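Local coordinates for protection of telomeres protein 1 (PDB 1QZG), which binds the single-stranded G-rich overhang of fission-yeast telomeres, protecting the chromosome 3' end and regulating telomerase and telomere length, at residues G84-L89 with R120-S125. Sequence-based numbering, arbitrary orientation.
Sequences GLQIHL and RTQGLS. With TMP (thymidine-5'-phosphate), chain E; nucleotides of chain A.
His88 and Gln122 meet on the DNA-binding face of the N-terminal OB-fold domain of Pot1, where strands 85-91 and 120-126 run parallel and close the barrel, an otherwise antiparallel sheet. The imidazole and the Gln122 amide cross with planes 72° apart, NE2 of Gln122 lying near the ring edge, 3.5 Å from His88 CD2. Gln122 reaches there because its chain is extended, CG anti to the backbone N (chi1 180°), alongside Gln86, which points the same way. Each group has a second partner: His88 ND1 is hydrogen-bonded to Thr70 OG1 and Gln122 OE1 to Arg115 NH2. His88 NE2 donates to O2 of the bound thymidine-5'-phosphate (3.3 Å, bent at 141°), while C1' of DA5 of chain A lies 4.0 Å above one ring face, offset toward the rim. Farther along, Leu124 CD1 approaches the ring edge and Leu124 CD2 lies 3.5 Å from C4 of the DG2 base of chain A. On the other side of the sheet Ile87 faces the barrel interior, and Gly123 allows a close approach, the two CA atoms 4.2 Å apart. Backbone hydrogen bonds run from Gly123 N to Gln86 O, His88 N to Gly123 O, and Ser125 N to His88 O. Ser125 O, in turn, accepts a hydrogen bond from N1 of DG2 of chain A, 2.7 Å away.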
# COMPACT_ATOMS: atom_id res chain seq x y z
N GLY C 84 -10.54 -2.12 -2.12
CA GLY C 84 -9.27 -2.18 -2.79
C GLY C 84 -8.67 -3.59 -2.94
O GLY C 84 -9.31 -4.62 -2.81
N LEU C 85 -7.38 -3.55 -3.21
CA LEU C 85 -6.55 -4.72 -3.40
C LEU C 85 -6.11 -5.32 -2.07
O LEU C 85 -5.47 -4.65 -1.27
CB LEU C 85 -5.33 -4.36 -4.26
CG LEU C 85 -4.34 -5.49 -4.58
CD1 LEU C 85 -4.96 -6.49 -5.52
CD2 LEU C 85 -3.05 -4.93 -5.17
N GLN C 86 -6.48 -6.59 -1.84
CA GLN C 86 -6.10 -7.29 -0.62
C GLN C 86 -4.64 -7.72 -0.76
O GLN C 86 -4.26 -8.38 -1.73
CB GLN C 86 -6.96 -8.54 -0.40
CG GLN C 86 -6.48 -9.39 0.78
CD GLN C 86 -7.21 -10.72 0.88
OE1 GLN C 86 -7.86 -11.01 1.88
NE2 GLN C 86 -7.11 -11.54 -0.16
N ILE C 87 -3.82 -7.40 0.25
CA ILE C 87 -2.41 -7.74 0.22
C ILE C 87 -1.98 -8.37 1.54
O ILE C 87 -2.25 -7.82 2.62
CB ILE C 87 -1.53 -6.48 -0.02
CG1 ILE C 87 -2.01 -5.77 -1.28
CG2 ILE C 87 -0.06 -6.84 -0.13
CD1 ILE C 87 -1.63 -4.31 -1.37
N HIS C 88 -1.33 -9.53 1.44
CA HIS C 88 -0.82 -10.17 2.64
C HIS C 88 0.67 -9.92 2.69
O HIS C 88 1.39 -10.23 1.73
CB HIS C 88 -1.05 -11.69 2.62
CG HIS C 88 -2.49 -12.07 2.67
ND1 HIS C 88 -3.32 -11.70 3.71
CD2 HIS C 88 -3.26 -12.77 1.81
CE1 HIS C 88 -4.54 -12.16 3.49
NE2 HIS C 88 -4.53 -12.81 2.34
N LEU C 89 1.06 -9.29 3.80
CA LEU C 89 2.48 -9.01 3.99
C LEU C 89 3.05 -10.03 4.97
O LEU C 89 2.52 -10.16 6.08
CB LEU C 89 2.66 -7.60 4.51
CG LEU C 89 2.08 -6.54 3.58
CD1 LEU C 89 2.11 -5.16 4.23
CD2 LEU C 89 2.84 -6.53 2.27
N ARG C 120 -10.03 -13.44 -7.80
CA ARG C 120 -9.73 -12.07 -7.43
C ARG C 120 -8.21 -11.95 -7.39
O ARG C 120 -7.53 -12.91 -7.02
CB ARG C 120 -10.44 -11.69 -6.13
CG ARG C 120 -11.96 -11.79 -6.21
CD ARG C 120 -12.61 -11.17 -4.98
NE ARG C 120 -14.07 -11.26 -5.04
CZ ARG C 120 -14.88 -10.80 -4.10
NH1 ARG C 120 -14.38 -10.21 -3.02
NH2 ARG C 120 -16.19 -10.92 -4.23
N THR C 121 -7.67 -10.79 -7.75
CA THR C 121 -6.23 -10.63 -7.69
C THR C 121 -5.89 -10.30 -6.24
O THR C 121 -6.59 -9.55 -5.58
CB THR C 121 -5.74 -9.51 -8.61
OG1 THR C 121 -5.98 -9.90 -9.97
CG2 THR C 121 -4.24 -9.27 -8.41
N GLN C 122 -4.81 -10.89 -5.76
CA GLN C 122 -4.38 -10.73 -4.39
C GLN C 122 -2.89 -10.43 -4.39
O GLN C 122 -2.16 -10.89 -5.27
CB GLN C 122 -4.68 -12.04 -3.67
CG GLN C 122 -4.32 -12.14 -2.21
CD GLN C 122 -4.36 -13.58 -1.73
OE1 GLN C 122 -3.57 -14.42 -2.17
NE2 GLN C 122 -5.29 -13.88 -0.83
N GLY C 123 -2.44 -9.64 -3.43
CA GLY C 123 -1.02 -9.34 -3.35
C GLY C 123 -0.39 -10.18 -2.27
O GLY C 123 -0.97 -10.37 -1.20
N LEU C 124 0.81 -10.66 -2.56
CA LEU C 124 1.62 -11.49 -1.65
C LEU C 124 3.00 -10.90 -1.64
O LEU C 124 3.65 -10.86 -2.68
CB LEU C 124 1.72 -12.97 -2.16
CG LEU C 124 0.76 -14.02 -1.56
CD1 LEU C 124 -0.57 -13.38 -1.17
CD2 LEU C 124 0.55 -15.18 -2.54
N SER C 125 3.47 -10.43 -0.49
CA SER C 125 4.78 -9.82 -0.41
C SER C 125 5.92 -10.78 -0.78
O SER C 125 5.86 -11.98 -0.50
CB SER C 125 5.02 -9.28 1.00
OG SER C 125 5.10 -10.33 1.94
C1' TMP E . -8.27 -16.94 3.90
N1 TMP E . -7.31 -17.17 2.81
C2 TMP E . -6.77 -16.09 2.15
O2 TMP E . -7.06 -14.93 2.41
N3 TMP E . -5.88 -16.42 1.16
C4 TMP E . -5.48 -17.69 0.78
O4 TMP E . -4.69 -17.83 -0.15
C5 TMP E . -6.07 -18.77 1.53
C5M TMP E . -5.69 -20.18 1.20
C6 TMP E . -6.95 -18.46 2.49
P DG A 2 4.04 -21.57 -6.25
OP1 DG A 2 3.94 -23.02 -6.55
OP2 DG A 2 3.95 -20.58 -7.35
O5' DG A 2 2.93 -21.22 -5.16
C5' DG A 2 3.03 -21.78 -3.86
C4' DG A 2 2.51 -20.81 -2.82
O4' DG A 2 3.33 -19.62 -2.76
C3' DG A 2 1.07 -20.34 -3.02
O3' DG A 2 0.38 -20.45 -1.78
C2' DG A 2 1.22 -18.90 -3.47
C1' DG A 2 2.50 -18.47 -2.76
N9 DG A 2 3.26 -17.37 -3.35
C8 DG A 2 3.50 -17.15 -4.69
N7 DG A 2 4.25 -16.11 -4.91
C5 DG A 2 4.51 -15.59 -3.64
C6 DG A 2 5.27 -14.46 -3.24
O6 DG A 2 5.93 -13.68 -3.95
N1 DG A 2 5.25 -14.29 -1.86
C2 DG A 2 4.59 -15.10 -0.98
N2 DG A 2 4.66 -14.75 0.32
N3 DG A 2 3.90 -16.17 -1.33
C4 DG A 2 3.89 -16.35 -2.67
P DA A 5 -2.61 -19.03 9.17
OP1 DA A 5 -2.41 -19.23 10.62
OP2 DA A 5 -3.72 -19.72 8.48
O5' DA A 5 -2.70 -17.48 8.88
C5' DA A 5 -3.88 -16.89 8.36
C4' DA A 5 -3.58 -15.50 7.87
O4' DA A 5 -2.76 -15.58 6.68
C3' DA A 5 -4.83 -14.75 7.45
O3' DA A 5 -4.61 -13.36 7.56
C2' DA A 5 -4.99 -15.14 5.99
C1' DA A 5 -3.57 -15.43 5.51
N9 DA A 5 -3.49 -16.69 4.77
C8 DA A 5 -4.04 -17.89 5.14
N7 DA A 5 -3.79 -18.87 4.31
C5 DA A 5 -3.03 -18.28 3.32
C6 DA A 5 -2.42 -18.79 2.16
N6 DA A 5 -2.48 -20.07 1.78
N1 DA A 5 -1.74 -17.92 1.38
C2 DA A 5 -1.66 -16.64 1.76
N3 DA A 5 -2.17 -16.05 2.83
C4 DA A 5 -2.85 -16.93 3.58
O HOH W 1 -7.85 -8.23 -3.72